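Local coordinates for protein TudS (Uncultured bacterium, PDB 6Z96) that removes sulfur from thiouracil with the help of a [4Fe-4S] cluster, probably by a non-redox route through a [4Fe-5S] intermediate, at residues V65-L70 with G112-V117; I92-L97 with A146-L151; A120-G123 with L129-H132; E62-V65 with D71-A74. All blocks are in the same frame, centred on the assembly; numbering follows the deposited sequence. Where two conformers were deposited one is given.

Interaction 1 of 4, residues V65-L70 with G112-V117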
ATOM      1  N   VAL A  65       7.957  13.161  -6.602  1.00 15.11           N
ATOM      2  CA  VAL A  65       9.033  13.395  -7.561  1.00 16.86           C
ATOM      3  C   VAL A  65      10.190  12.430  -7.341  1.00 17.53           C
ATOM      4  O   VAL A  65      10.362  11.890  -6.242  1.00 17.27           O
ATOM      5  CB  VAL A  65       9.564  14.853  -7.449  1.00 19.00           C
ATOM      6  CG1 VAL A  65       8.452  15.873  -7.629  1.00 19.83           C
ATOM      7  CG2 VAL A  65      10.298  15.067  -6.125  1.00 20.53           C
ATOM      8  N   THR A  66      11.008  12.269  -8.377  1.00 17.53           N
ATOM      9  CA  THR A  66      12.240  11.496  -8.229  1.00 18.56           C
ATOM     10  C   THR A  66      13.381  12.484  -7.839  1.00 20.57           C
ATOM     11  O   THR A  66      13.194  13.702  -7.891  1.00 21.80           O
ATOM     12  CB  THR A  66      12.568  10.764  -9.522  1.00 19.16           C
ATOM     13  OG1 THR A  66      12.949  11.707 -10.531  1.00 20.19           O
ATOM     14  CG2 THR A  66      11.437   9.873  -9.986  1.00 19.11           C
ATOM     15  N   GLU A  67      14.581  11.952  -7.478  1.00 22.04           N
ATOM     16  CA  GLU A  67      15.697  12.829  -7.094  1.00 24.32           C
ATOM     17  C   GLU A  67      16.131  13.755  -8.227  1.00 25.96           C
ATOM     18  O   GLU A  67      16.584  14.875  -7.969  1.00 27.59           O
ATOM     19  CB  GLU A  67      16.887  12.002  -6.604  1.00 27.02           C
ATOM     20  CG  GLU A  67      17.883  12.842  -5.826  1.00 31.75           C
ATOM     21  CD  GLU A  67      19.039  12.075  -5.223  1.00 38.61           C
ATOM     22  OE1 GLU A  67      19.003  10.823  -5.237  1.00 38.69           O
ATOM     23  OE2 GLU A  67      19.982  12.732  -4.724  1.00 41.31           O
ATOM     24  N   SER A  68      15.965  13.316  -9.477  1.00 26.11           N
ATOM     25  CA  SER A  68      16.301  14.154 -10.633  1.00 26.97           C
ATOM     26  C   SER A  68      15.256  15.258 -10.915  1.00 26.80           C
ATOM     27  O   SER A  68      15.455  16.074 -11.817  1.00 28.28           O
ATOM     28  CB  SER A  68      16.462  13.292 -11.876  1.00 29.74           C
ATOM     29  OG  SER A  68      15.208  12.804 -12.328  1.00 33.25           O
ATOM     30  N   GLY A  69      14.139  15.245 -10.196  1.00 24.54           N
ATOM     31  CA  GLY A  69      13.096  16.241 -10.384  1.00 23.89           C
ATOM     32  C   GLY A  69      11.963  15.822 -11.299  1.00 23.13           C
ATOM     33  O   GLY A  69      11.062  16.625 -11.539  1.00 24.20           O
ATOM     34  N   LEU A  70      11.961  14.563 -11.785  1.00 20.54           N
ATOM     35  CA  LEU A  70      10.870  14.112 -12.652  1.00 20.12           C
ATOM     36  C   LEU A  70       9.598  13.999 -11.801  1.00 18.50           C
ATOM     37  O   LEU A  70       9.627  13.412 -10.725  1.00 18.03           O
ATOM     38  CB  LEU A  70      11.201  12.757 -13.274  1.00 21.75           C
ATOM     39  CG  LEU A  70      10.157  12.181 -14.199  1.00 27.13           C
ATOM     40  CD1 LEU A  70      10.147  12.916 -15.553  1.00 28.77           C
ATOM     41  CD2 LEU A  70      10.398  10.677 -14.421  1.00 29.26           C
ATOM     42  N   GLY A 112      11.032  13.937   1.559  1.00 23.97           N
ATOM     43  CA  GLY A 112      11.074  14.721   0.329  1.00 24.30           C
ATOM     44  C   GLY A 112      12.409  15.376   0.035  1.00 25.33           C
ATOM     45  O   GLY A 112      12.571  16.005  -1.013  1.00 25.21           O
ATOM     46  N   ARG A 113      13.394  15.212   0.938  1.00 26.20           N
ATOM     47  CA  ARG A 113      14.712  15.810   0.720  1.00 28.74           C
ATOM     48  C   ARG A 113      15.768  14.837   0.195  1.00 29.53           C
ATOM     49  O   ARG A 113      16.927  15.242   0.012  1.00 30.51           O
ATOM     50  CB  ARG A 113      15.197  16.506   1.992  1.00 31.04           C
ATOM     51  CG  ARG A 113      14.356  17.708   2.367  1.00 36.19           C
ATOM     52  CD  ARG A 113      14.749  18.256   3.725  1.00 41.19           C
ATOM     53  NE  ARG A 113      14.038  19.495   4.016  1.00 46.03           N
ATOM     54  N   PHE A 114      15.405  13.562  -0.024  1.00 28.69           N
ATOM     55  CA  PHE A 114      16.306  12.539  -0.558  1.00 29.36           C
ATOM     56  C   PHE A 114      17.575  12.427   0.285  1.00 31.82           C
ATOM     57  O   PHE A 114      18.681  12.428  -0.249  1.00 32.80           O
ATOM     58  CB  PHE A 114      16.633  12.827  -2.034  1.00 28.30           C
ATOM     59  CG  PHE A 114      15.398  12.723  -2.900  1.00 27.49           C
ATOM     60  CD1 PHE A 114      14.977  11.505  -3.369  1.00 27.24           C
ATOM     61  CD2 PHE A 114      14.622  13.836  -3.168  1.00 27.86           C
ATOM     62  CE1 PHE A 114      13.819  11.399  -4.122  1.00 27.30           C
ATOM     63  CE2 PHE A 114      13.463  13.730  -3.932  1.00 27.94           C
ATOM     64  CZ  PHE A 114      13.069  12.511  -4.393  1.00 26.93           C
ATOM     65  N   GLU A 115      17.396  12.372   1.598  1.00 32.59           N
ATOM     66  CA  GLU A 115      18.514  12.285   2.543  1.00 33.75           C
ATOM     67  C   GLU A 115      18.351  11.134   3.548  1.00 34.72           C
ATOM     68  O   GLU A 115      18.999  11.154   4.601  1.00 35.79           O
ATOM     69  CB  GLU A 115      18.654  13.623   3.278  1.00 35.58           C
ATOM     70  CG  GLU A 115      17.391  14.034   4.014  1.00 40.72           C
ATOM     71  CD  GLU A 115      17.415  15.409   4.651  1.00 47.61           C
ATOM     72  OE1 GLU A 115      16.521  15.698   5.482  1.00 47.37           O
ATOM     73  OE2 GLU A 115      18.322  16.204   4.312  1.00 50.76           O
ATOM     74  N   GLY A 116      17.501  10.151   3.236  1.00 33.79           N
ATOM     75  CA  GLY A 116      17.256   9.000   4.099  1.00 33.90           C
ATOM     76  C   GLY A 116      16.583   9.329   5.418  1.00 33.74           C
ATOM     77  O   GLY A 116      16.661   8.547   6.368  1.00 34.45           O
ATOM     78  N   VAL A 117      15.898  10.473   5.493  1.00 32.29           N
ATOM     79  CA  VAL A 117      15.228  10.898   6.714  1.00 31.77           C
ATOM     80  C   VAL A 117      13.711  10.701   6.627  1.00 30.60           C
ATOM     81  O   VAL A 117      13.066  11.227   5.721  1.00 29.77           O
ATOM     82  CB  VAL A 117      15.597  12.359   7.044  1.00 33.32           C
ATOM     83  CG1 VAL A 117      14.755  12.897   8.204  1.00 34.29           C
ATOM     84  CG2 VAL A 117      17.092  12.470   7.365  1.00 34.08           C
TER
HETATM   85  O   HOH W   1      18.787   9.630  -2.048  1.00 65.81           O
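One face of the Phe114 ring is covered by Glu67, whose CA stands 3.8 Å from the ring centroid and only 11° off the ring normal, a CH-pi contact. At the edge, in the plane of the ring, lies the carbonyl oxygen of Val65, 3.3 Å from Phe114 CZ, where the ring hydrogens present their partial positive charge. Glu67 and Phe114 run past each other in opposite directions. With CG anti to the backbone N (chi1 -163°) and the chain extended beyond it, Glu67 passes along the ring, its CG 3.8 Å from Phe114 CG, and its carboxylate comes to rest within 10° of parallel to the aromatic plane. The turn that offers this backbone to the ring is a type I beta turn from Thr66 to Gly69, closed by Gly69 N to Thr66 O; Thr66 N also bonds to Leu70 O. Phe114 sits in the loop joining strands 108-110 and 118-120, where Glu58 OE2 accepts a hydrogen bond from its backbone N. Val65 adds a lighter apolar touch, CG2 to Phe114 CE2 at 4.1 Å, the two side chains crossing nearly at right angles. A water bonds weakly to both Glu67 OE1 and Phe114 O.

Interaction 2 of 4, residues I92-L97 with A146-L151; sequences IRFALL and ALALSL
Phe94 points from strand 94-96 toward helix 142-151 and spreads its ring across two consecutive helix residues, Ala148 and Leu149. The ring reaches the helix with CG anti to its own carbonyl carbon (chi1 -59°). Both partners lie on the same side of the ring plane: Ala148 CB comes at a slant to Phe94 CE1, 3.6 Å away, and Leu149 CD1 to Phe94 CD2 across the ring, 3.8 Å away. The backbone N of Leu149 stands over this face, and the ring tip, Phe94 CZ, is 3.8 Å from Ala148 O. The Leu149 side chain runs at a slant to that of Phe94; its CG, anti to the backbone N (chi1 -168°), carries the CD1 branch back to the ring. Small Ala148 thus lets the helix backbone come close to the ring, and branched Leu149 fills in beside it. This is helix-on-sheet packing of an alpha/beta fold: strand 94-96 is an inner strand of the parallel sheet, and Ile5 of the next strand touches both Phe94 and Leu149. No hydrogen bond joins the two segments, so the attachment rests on close apolar fit and probably on the hydrophobic effect.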
ATOM      1  N   ILE A  92     -14.245  -4.055  -0.141  1.00 25.77           N
ATOM      2  CA  ILE A  92     -13.149  -4.107   0.808  1.00 24.59           C
ATOM      3  C   ILE A  92     -13.092  -2.877   1.693  1.00 24.31           C
ATOM      4  O   ILE A  92     -13.141  -1.750   1.202  1.00 24.90           O
ATOM      5  CB  ILE A  92     -11.830  -4.315   0.022  1.00 24.07           C
ATOM      6  CG1 ILE A  92     -11.829  -5.705  -0.637  1.00 25.58           C
ATOM      7  CG2 ILE A  92     -10.610  -4.108   0.914  1.00 24.03           C
ATOM      8  CD1 ILE A  92     -10.604  -5.962  -1.577  1.00 27.37           C
ATOM      9  N   ARG A  93     -12.955  -3.088   3.008  1.00 23.63           N
ATOM     10  CA  ARG A  93     -12.880  -1.978   3.939  1.00 23.98           C
ATOM     11  C   ARG A  93     -11.575  -1.953   4.762  1.00 22.00           C
ATOM     12  O   ARG A  93     -11.436  -1.106   5.636  1.00 22.13           O
ATOM     13  CB  ARG A  93     -14.136  -1.940   4.847  1.00 28.42           C
ATOM     14  CG  ARG A  93     -14.493  -3.258   5.468  1.00 35.63           C
ATOM     15  CD  ARG A  93     -16.008  -3.451   5.684  1.00 43.18           C
ATOM     16  NE  ARG A  93     -16.540  -2.740   6.841  1.00 49.34           N
ATOM     17  CZ  ARG A  93     -17.379  -3.273   7.728  1.00 53.21           C
ATOM     18  NH1 ARG A  93     -17.835  -2.546   8.739  1.00 53.76           N
ATOM     19  NH2 ARG A  93     -17.755  -4.544   7.619  1.00 53.48           N
ATOM     20  N   PHE A  94     -10.630  -2.886   4.483  1.00 21.42           N
ATOM     21  CA  PHE A  94      -9.343  -2.951   5.177  1.00 21.55           C
ATOM     22  C   PHE A  94      -8.212  -3.098   4.155  1.00 20.20           C
ATOM     23  O   PHE A  94      -8.351  -3.841   3.187  1.00 20.24           O
ATOM     24  CB  PHE A  94      -9.280  -4.172   6.109  1.00 23.40           C
ATOM     25  CG  PHE A  94     -10.356  -4.186   7.172  1.00 25.61           C
ATOM     26  CD1 PHE A  94     -10.232  -3.424   8.313  1.00 27.99           C
ATOM     27  CD2 PHE A  94     -11.492  -4.958   7.018  1.00 28.09           C
ATOM     28  CE1 PHE A  94     -11.230  -3.430   9.291  1.00 29.32           C
ATOM     29  CE2 PHE A  94     -12.483  -4.975   8.005  1.00 29.44           C
ATOM     30  CZ  PHE A  94     -12.329  -4.222   9.137  1.00 29.25           C
ATOM     31  N   ALA A  95      -7.078  -2.436   4.423  1.00 19.20           N
ATOM     32  CA  ALA A  95      -5.898  -2.539   3.571  1.00 19.06           C
ATOM     33  C   ALA A  95      -4.673  -2.822   4.412  1.00 19.06           C
ATOM     34  O   ALA A  95      -4.531  -2.284   5.505  1.00 20.03           O
ATOM     35  CB  ALA A  95      -5.694  -1.242   2.795  1.00 19.33           C
ATOM     36  N   LEU A  96      -3.777  -3.671   3.902  1.00 17.09           N
ATOM     37  CA  LEU A  96      -2.499  -3.950   4.553  1.00 17.09           C
ATOM     38  C   LEU A  96      -1.462  -3.422   3.565  1.00 16.50           C
ATOM     39  O   LEU A  96      -1.231  -4.043   2.527  1.00 16.33           O
ATOM     40  CB  LEU A  96      -2.314  -5.457   4.761  1.00 17.45           C
ATOM     41  CG  LEU A  96      -0.921  -5.922   5.190  1.00 18.40           C
ATOM     42  CD1 LEU A  96      -0.445  -5.206   6.446  1.00 19.52           C
ATOM     43  CD2 LEU A  96      -0.892  -7.453   5.378  1.00 20.23           C
ATOM     44  N   LEU A  97      -0.874  -2.270   3.877  1.00 15.91           N
ATOM     45  CA  LEU A  97       0.038  -1.612   2.947  1.00 16.22           C
ATOM     46  C   LEU A  97       1.426  -1.451   3.523  1.00 17.01           C
ATOM     47  O   LEU A  97       1.593  -1.320   4.727  1.00 17.15           O
ATOM     48  CB  LEU A  97      -0.535  -0.244   2.529  1.00 16.13           C
ATOM     49  CG  LEU A  97      -1.922  -0.260   1.888  1.00 16.66           C
ATOM     50  CD1 LEU A  97      -2.304   1.189   1.400  1.00 16.44           C
ATOM     51  CD2 LEU A  97      -2.009  -1.232   0.695  1.00 18.73           C
ATOM     52  N   ALA A 146      -5.603  -8.268  11.842  1.00 19.36           N
ATOM     53  CA  ALA A 146      -6.215  -9.585  11.948  1.00 18.94           C
ATOM     54  C   ALA A 146      -7.418  -9.559  12.897  1.00 19.01           C
ATOM     55  O   ALA A 146      -8.443 -10.150  12.578  1.00 19.45           O
ATOM     56  CB  ALA A 146      -5.189 -10.593  12.429  1.00 19.02           C
ATOM     57  N   LEU A 147      -7.308  -8.811  13.989  1.00 19.64           N
ATOM     58  CA  LEU A 147      -8.429  -8.677  14.919  1.00 21.08           C
ATOM     59  C   LEU A 147      -9.578  -7.933  14.253  1.00 21.37           C
ATOM     60  O   LEU A 147     -10.709  -8.410  14.292  1.00 22.14           O
ATOM     61  CB  LEU A 147      -8.011  -7.948  16.193  1.00 22.06           C
ATOM     62  CG  LEU A 147      -9.194  -7.744  17.160  1.00 24.66           C
ATOM     63  CD1 LEU A 147      -9.708  -9.076  17.661  1.00 26.36           C
ATOM     64  CD2 LEU A 147      -8.876  -6.790  18.265  1.00 25.80           C
ATOM     65  N   ALA A 148      -9.305  -6.788  13.597  1.00 21.59           N
ATOM     66  CA  ALA A 148     -10.342  -5.984  12.948  1.00 23.75           C
ATOM     67  C   ALA A 148     -11.116  -6.797  11.934  1.00 24.12           C
ATOM     68  O   ALA A 148     -12.344  -6.760  11.903  1.00 24.94           O
ATOM     69  CB  ALA A 148      -9.733  -4.733  12.299  1.00 24.72           C
ATOM     70  N   LEU A 149     -10.406  -7.624  11.165  1.00 23.29           N
ATOM     71  CA  LEU A 149     -11.044  -8.493  10.194  1.00 24.46           C
ATOM     72  C   LEU A 149     -11.850  -9.627  10.874  1.00 25.52           C
ATOM     73  O   LEU A 149     -12.924  -9.975  10.400  1.00 27.63           O
ATOM     74  CB  LEU A 149      -9.945  -9.046   9.255  1.00 25.57           C
ATOM     75  CG  LEU A 149     -10.398  -9.736   8.004  1.00 27.80           C
ATOM     76  CD1 LEU A 149     -11.174  -8.787   7.108  1.00 28.20           C
ATOM     77  CD2 LEU A 149      -9.197 -10.288   7.238  1.00 28.78           C
ATOM     78  N   SER A 150     -11.355 -10.170  11.991  0.50 25.38           N
ATOM     79  CA  SER A 150     -12.015 -11.262  12.711  0.50 25.78           C
ATOM     80  C   SER A 150     -13.312 -10.850  13.410  0.50 26.78           C
ATOM     81  O   SER A 150     -14.160 -11.708  13.654  0.50 27.43           O
ATOM     82  CB  SER A 150     -11.075 -11.847  13.761  0.50 27.26           C
ATOM     83  OG  SER A 150      -9.803 -12.154  13.213  0.50 29.76           O
ATOM     84  N   LEU A 151     -13.448  -9.570  13.778  1.00 26.37           N
ATOM     85  CA  LEU A 151     -14.646  -9.086  14.489  1.00 27.68           C
ATOM     86  C   LEU A 151     -15.913  -9.079  13.663  1.00 30.16           C
ATOM     87  O   LEU A 151     -17.012  -9.164  14.228  1.00 30.41           O
ATOM     88  CB  LEU A 151     -14.412  -7.697  15.097  1.00 27.73           C
ATOM     89  CG  LEU A 151     -13.295  -7.606  16.132  1.00 30.62           C
ATOM     90  CD1 LEU A 151     -13.230  -6.236  16.733  1.00 31.52           C
ATOM     91  CD2 LEU A 151     -13.432  -8.673  17.234  1.00 33.30           C
TER

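Interaction 3 of 4, residues A120-G123 with L129-H132; sequences AGEG and LRRH
The backbones of 120-123 and 129-132 stay well apart, 9.9 Å at the nearest CA pair, Glu122 to Arg130, and only these two side chains bridge the gap. Arg130 NH1 donates to Glu122 OE2 at 3.0 Å with an N-H...O angle of 153°, which makes a salt bridge through a single oxygen. The acceptor lies at the edge of the guanidinium, close to its plane, and the N-H meets OE2 nearly end-on to the C-O bond. The carboxylate and guanidinium planes are turned 47° against each other and one N-H to O bond links them, so this is a single-bond rather than a paired, two-bond salt bridge. Both side chains are long and stretched. Glu122 starts with CG between its backbone N and carbonyl carbon (chi1 61°), then runs extended to the carboxylate; Arg130 is extended from CG to NE, and its CD passes 3.6 Å from Glu122 OE2. The guanidinium has further partners: NH1 also bonds to Ser106 O and NH2 to Val136 O, so two backbone carbonyls help to fix its rotation and its positive charge would be shared among several oxygens. Gly123, directly after the glutamate, is the N-cap residue of helix 124-131, and Arg130 belongs to the last turn of that same helix. The salt bridge therefore spans a single helix at the protein surface, tying the end of the loop after strand 118-120 to the C-terminal turn, while Arg130 reaches on to strand 135-137 and Leu129 packs against Leu84 of helix 73-90.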
ATOM      1  N   ALA A 120       6.644  11.601  10.147  1.00 26.93           N
ATOM      2  CA  ALA A 120       5.284  11.080  10.258  1.00 26.91           C
ATOM      3  C   ALA A 120       4.523  11.511   9.002  1.00 25.55           C
ATOM      4  O   ALA A 120       4.676  12.643   8.541  1.00 26.72           O
ATOM      5  CB  ALA A 120       4.593  11.624  11.504  1.00 27.22           C
ATOM      6  N   GLY A 121       3.758  10.593   8.440  1.00 24.18           N
ATOM      7  CA  GLY A 121       2.995  10.899   7.241  1.00 22.57           C
ATOM      8  C   GLY A 121       2.440   9.651   6.601  1.00 21.78           C
ATOM      9  O   GLY A 121       2.485   8.570   7.184  1.00 21.76           O
ATOM     10  N   GLU A 122       1.844   9.820   5.431  1.00 20.89           N
ATOM     11  CA  GLU A 122       1.255   8.685   4.738  1.00 20.00           C
ATOM     12  C   GLU A 122       1.483   8.819   3.243  1.00 18.01           C
ATOM     13  O   GLU A 122       1.735   9.913   2.754  1.00 18.36           O
ATOM     14  CB  GLU A 122      -0.231   8.552   5.077  1.00 24.38           C
ATOM     15  CG  GLU A 122      -1.066   9.731   4.675  1.00 29.66           C
ATOM     16  CD  GLU A 122      -2.422   9.832   5.367  1.00 35.47           C
ATOM     17  OE1 GLU A 122      -3.164  10.779   5.032  1.00 36.92           O
ATOM     18  OE2 GLU A 122      -2.735   8.999   6.250  1.00 36.55           O
ATOM     19  N   GLY A 123       1.435   7.695   2.555  1.00 16.75           N
ATOM     20  CA  GLY A 123       1.603   7.696   1.109  1.00 16.89           C
ATOM     21  C   GLY A 123       0.311   8.111   0.421  1.00 16.92           C
ATOM     22  O   GLY A 123      -0.742   8.212   1.048  1.00 17.45           O
ATOM     23  N   LEU A 129      -7.373   6.075   0.428  1.00 16.04           N
ATOM     24  CA  LEU A 129      -8.212   5.026   1.023  1.00 16.58           C
ATOM     25  C   LEU A 129      -8.784   5.481   2.362  1.00 17.87           C
ATOM     26  O   LEU A 129      -9.985   5.289   2.595  1.00 18.59           O
ATOM     27  CB  LEU A 129      -7.418   3.723   1.217  1.00 16.78           C
ATOM     28  CG  LEU A 129      -6.869   3.102  -0.080  1.00 18.85           C
ATOM     29  CD1 LEU A 129      -6.154   1.795   0.222  1.00 19.65           C
ATOM     30  CD2 LEU A 129      -7.999   2.823  -1.081  1.00 20.23           C
ATOM     31  N   ARG A 130      -7.957   6.122   3.204  1.00 18.02           N
ATOM     32  CA  ARG A 130      -8.449   6.602   4.517  1.00 19.17           C
ATOM     33  C   ARG A 130      -9.544   7.661   4.349  1.00 20.90           C
ATOM     34  O   ARG A 130     -10.509   7.665   5.109  1.00 22.03           O
ATOM     35  CB  ARG A 130      -7.291   7.140   5.367  1.00 19.29           C
ATOM     36  CG  ARG A 130      -6.468   5.993   5.942  1.00 19.55           C
ATOM     37  CD  ARG A 130      -5.320   6.492   6.800  1.00 20.25           C
ATOM     38  NE  ARG A 130      -4.739   5.394   7.572  1.00 20.81           N
ATOM     39  CZ  ARG A 130      -3.517   5.412   8.095  1.00 21.65           C
ATOM     40  NH1 ARG A 130      -2.722   6.462   7.907  1.00 21.10           N
ATOM     41  NH2 ARG A 130      -3.066   4.364   8.777  1.00 21.51           N
ATOM     42  N   ARG A 131      -9.401   8.540   3.351  0.70 20.11           N
ATOM     43  CA  ARG A 131     -10.382   9.591   3.021  0.70 21.52           C
ATOM     44  C   ARG A 131     -11.739   8.998   2.609  0.70 22.06           C
ATOM     45  O   ARG A 131     -12.779   9.667   2.729  0.70 22.93           O
ATOM     46  CB  ARG A 131      -9.779  10.414   1.885  0.70 23.79           C
ATOM     47  CG  ARG A 131     -10.578  11.491   1.284  0.70 28.41           C
ATOM     48  CD  ARG A 131      -9.647  12.375   0.440  0.70 32.18           C
ATOM     49  NE  ARG A 131     -10.463  13.219  -0.426  0.70 35.44           N
ATOM     50  CZ  ARG A 131     -10.955  14.401  -0.068  0.70 37.00           C
ATOM     51  NH1 ARG A 131     -10.685  14.906   1.130  0.70 36.60           N
ATOM     52  NH2 ARG A 131     -11.714  15.090  -0.908  0.70 35.34           N
ATOM     53  N   HIS A 132     -11.738   7.766   2.096  1.00 21.83           N
ATOM     54  CA  HIS A 132     -12.946   7.066   1.698  1.00 22.33           C
ATOM     55  C   HIS A 132     -13.389   5.994   2.704  1.00 23.31           C
ATOM     56  O   HIS A 132     -14.163   5.108   2.357  1.00 24.73           O
ATOM     57  CB  HIS A 132     -12.796   6.505   0.280  1.00 22.90           C
ATOM     58  CG  HIS A 132     -12.793   7.570  -0.776  1.00 24.26           C
ATOM     59  ND1 HIS A 132     -13.943   7.868  -1.503  1.00 26.79           N
ATOM     60  CD2 HIS A 132     -11.810   8.415  -1.156  1.00 24.81           C
ATOM     61  CE1 HIS A 132     -13.616   8.869  -2.301  1.00 26.92           C
ATOM     62  NE2 HIS A 132     -12.346   9.241  -2.131  1.00 26.56           N
TER

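Interaction 4 of 4, residues E62-V65 with D71-A74; sequences EHVV and DVTA
An Asx turn at Asp71 leads into helix 73-90 and is fastened at the same time to strand 63-66. Asp71 OD1 takes two hydrogen bonds from one residue, Thr73 N at 3.0 Å and Thr73 OG1 at 2.6 Å, both arriving on the same face of the carboxylate and out of its plane. The hydroxyl is in turn the acceptor for Val64 N, at 2.9 Å and an N-H...O angle of 158°, so Thr73 OG1 relays the bond from the strand to the aspartate. Its other branch, Thr73 CG2, rests 3.4 Å from Glu62 O. The second carboxylate oxygen faces His63: ND1 donates to Asp71 OD2 at 2.8 Å, close to the ring plane, using the syn lone pair of the oxygen, and the imidazole stands at 80° to the carboxylate plane. Asp71 has CG anti to the backbone N (chi1 -164°), which swings the carboxylate over to the strand. The nearby acid would be expected to support a proton on ND1, and this histidine-carboxylate pair lies on the exposed side. On the buried side the backbone continues the connection, with Val72 N to Val64 O at 2.9 Å, and Val64 CG1 lies 3.9 Å from Val72 CG2, these two valines crossing at about a right angle. Val65 and Asp71 form a single beta bridge. Side-chain bonds from His63 and Thr73 and the Val64-Val72 pairing together join the strand to the start of helix 73-90, an Asx-turn start to a helix with Val72 at the N-cap position.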
ATOM      1  N   GLU A  62       1.738  17.557  -2.112  1.00 21.75           N
ATOM      2  CA  GLU A  62       0.826  16.879  -3.037  1.00 21.32           C
ATOM      3  C   GLU A  62       1.577  16.256  -4.218  1.00 19.67           C
ATOM      4  O   GLU A  62       1.025  15.386  -4.886  1.00 20.14           O
ATOM      5  CB  GLU A  62      -0.178  17.901  -3.618  1.00 24.25           C
ATOM      6  CG  GLU A  62      -1.106  18.537  -2.602  1.00 31.82           C
ATOM      7  CD  GLU A  62      -2.050  17.486  -2.082  1.00 40.08           C
ATOM      8  OE1 GLU A  62      -2.601  16.728  -2.912  1.00 38.94           O
ATOM      9  OE2 GLU A  62      -2.220  17.394  -0.847  1.00 45.88           O
ATOM     10  N   HIS A  63       2.811  16.703  -4.498  1.00 17.22           N
ATOM     11  CA  HIS A  63       3.572  16.153  -5.623  1.00 16.60           C
ATOM     12  C   HIS A  63       4.345  14.919  -5.202  1.00 16.59           C
ATOM     13  O   HIS A  63       4.609  14.712  -4.018  1.00 16.69           O
ATOM     14  CB  HIS A  63       4.583  17.210  -6.115  1.00 17.06           C
ATOM     15  CG  HIS A  63       3.917  18.360  -6.807  1.00 17.27           C
ATOM     16  ND1 HIS A  63       3.881  18.459  -8.186  1.00 18.34           N
ATOM     17  CD2 HIS A  63       3.280  19.433  -6.275  1.00 18.49           C
ATOM     18  CE1 HIS A  63       3.209  19.577  -8.459  1.00 19.27           C
ATOM     19  NE2 HIS A  63       2.847  20.206  -7.347  1.00 19.45           N
ATOM     20  N   VAL A  64       4.741  14.113  -6.190  1.00 15.23           N
ATOM     21  CA  VAL A  64       5.630  12.968  -5.947  1.00 14.40           C
ATOM     22  C   VAL A  64       6.691  13.098  -7.027  1.00 14.82           C
ATOM     23  O   VAL A  64       6.356  13.281  -8.211  1.00 15.71           O
ATOM     24  CB  VAL A  64       4.945  11.600  -6.027  1.00 14.70           C
ATOM     25  CG1 VAL A  64       5.953  10.508  -5.619  1.00 15.93           C
ATOM     26  CG2 VAL A  64       3.710  11.559  -5.110  1.00 15.88           C
ATOM     27  N   VAL A  65       7.957  13.161  -6.602  1.00 15.11           N
ATOM     28  CA  VAL A  65       9.033  13.395  -7.561  1.00 16.86           C
ATOM     29  C   VAL A  65      10.190  12.430  -7.341  1.00 17.53           C
ATOM     30  O   VAL A  65      10.362  11.890  -6.242  1.00 17.27           O
ATOM     31  CB  VAL A  65       9.564  14.853  -7.449  1.00 19.00           C
ATOM     32  CG1 VAL A  65       8.452  15.873  -7.629  1.00 19.83           C
ATOM     33  CG2 VAL A  65      10.298  15.067  -6.125  1.00 20.53           C
ATOM     34  N   ASP A  71       8.488  14.563 -12.304  1.00 17.61           N
ATOM     35  CA  ASP A  71       7.245  14.541 -11.539  1.00 17.48           C
ATOM     36  C   ASP A  71       6.448  13.312 -11.939  1.00 17.23           C
ATOM     37  O   ASP A  71       6.057  13.164 -13.095  1.00 18.38           O
ATOM     38  CB  ASP A  71       6.459  15.838 -11.786  1.00 18.02           C
ATOM     39  CG  ASP A  71       5.392  16.039 -10.739  1.00 20.20           C
ATOM     40  OD1 ASP A  71       4.460  15.215 -10.687  1.00 19.48           O
ATOM     41  OD2 ASP A  71       5.493  17.023  -9.958  1.00 20.66           O
ATOM     42  N   VAL A  72       6.226  12.416 -10.968  1.00 15.82           N
ATOM     43  CA  VAL A  72       5.487  11.178 -11.184  1.00 15.52           C
ATOM     44  C   VAL A  72       4.149  11.182 -10.464  1.00 15.14           C
ATOM     45  O   VAL A  72       3.543  10.128 -10.292  1.00 15.82           O
ATOM     46  CB  VAL A  72       6.341   9.941 -10.816  1.00 16.51           C
ATOM     47  CG1 VAL A  72       7.484   9.776 -11.831  1.00 17.56           C
ATOM     48  CG2 VAL A  72       6.903  10.028  -9.400  1.00 16.97           C
ATOM     49  N   THR A  73       3.635  12.364 -10.091  1.00 14.36           N
ATOM     50  CA  THR A  73       2.378  12.438  -9.343  1.00 14.37           C
ATOM     51  C   THR A  73       1.240  11.842 -10.158  1.00 14.12           C
ATOM     52  O   THR A  73       0.371  11.191  -9.596  1.00 15.25           O
ATOM     53  CB  THR A  73       2.002  13.891  -9.014  1.00 15.30           C
ATOM     54  OG1 THR A  73       3.159  14.611  -8.554  1.00 14.83           O
ATOM     55  CG2 THR A  73       0.930  13.962  -7.938  1.00 17.06           C
ATOM     56  N   ALA A  74       1.239  12.033 -11.493  1.00 13.66           N
ATOM     57  CA  ALA A  74       0.142  11.498 -12.305  1.00 14.16           C
ATOM     58  C   ALA A  74      -0.031   9.978 -12.125  1.00 14.92           C
ATOM     59  O   ALA A  74      -1.148   9.475 -11.973  1.00 16.00           O
ATOM     60  CB  ALA A  74       0.360  11.829 -13.776  1.00 15.05           C
TER

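Overall arrangement
Interactions 1 and 4 share Val65 and belong to one excursion of the chain: its turn meets Phe114 in interaction 1, and its two arms meet in interaction 4; their centres are 11 Å apart. Helix 73-90 then leads to strand 94-96 of interaction 2, whose centre lies 32 Å from that of interaction 1, on the opposite side of the chain's centre. Interaction 3 is nested inside the loop closed by interaction 2 and touches it directly, Ala95 CB to Leu129 CD1 at 4.0 Å. In interaction 3 the side chain of Glu122 is about 12 Å from the iron-sulfur cluster, whose pocket includes Cys10, Cys43 and Cys104.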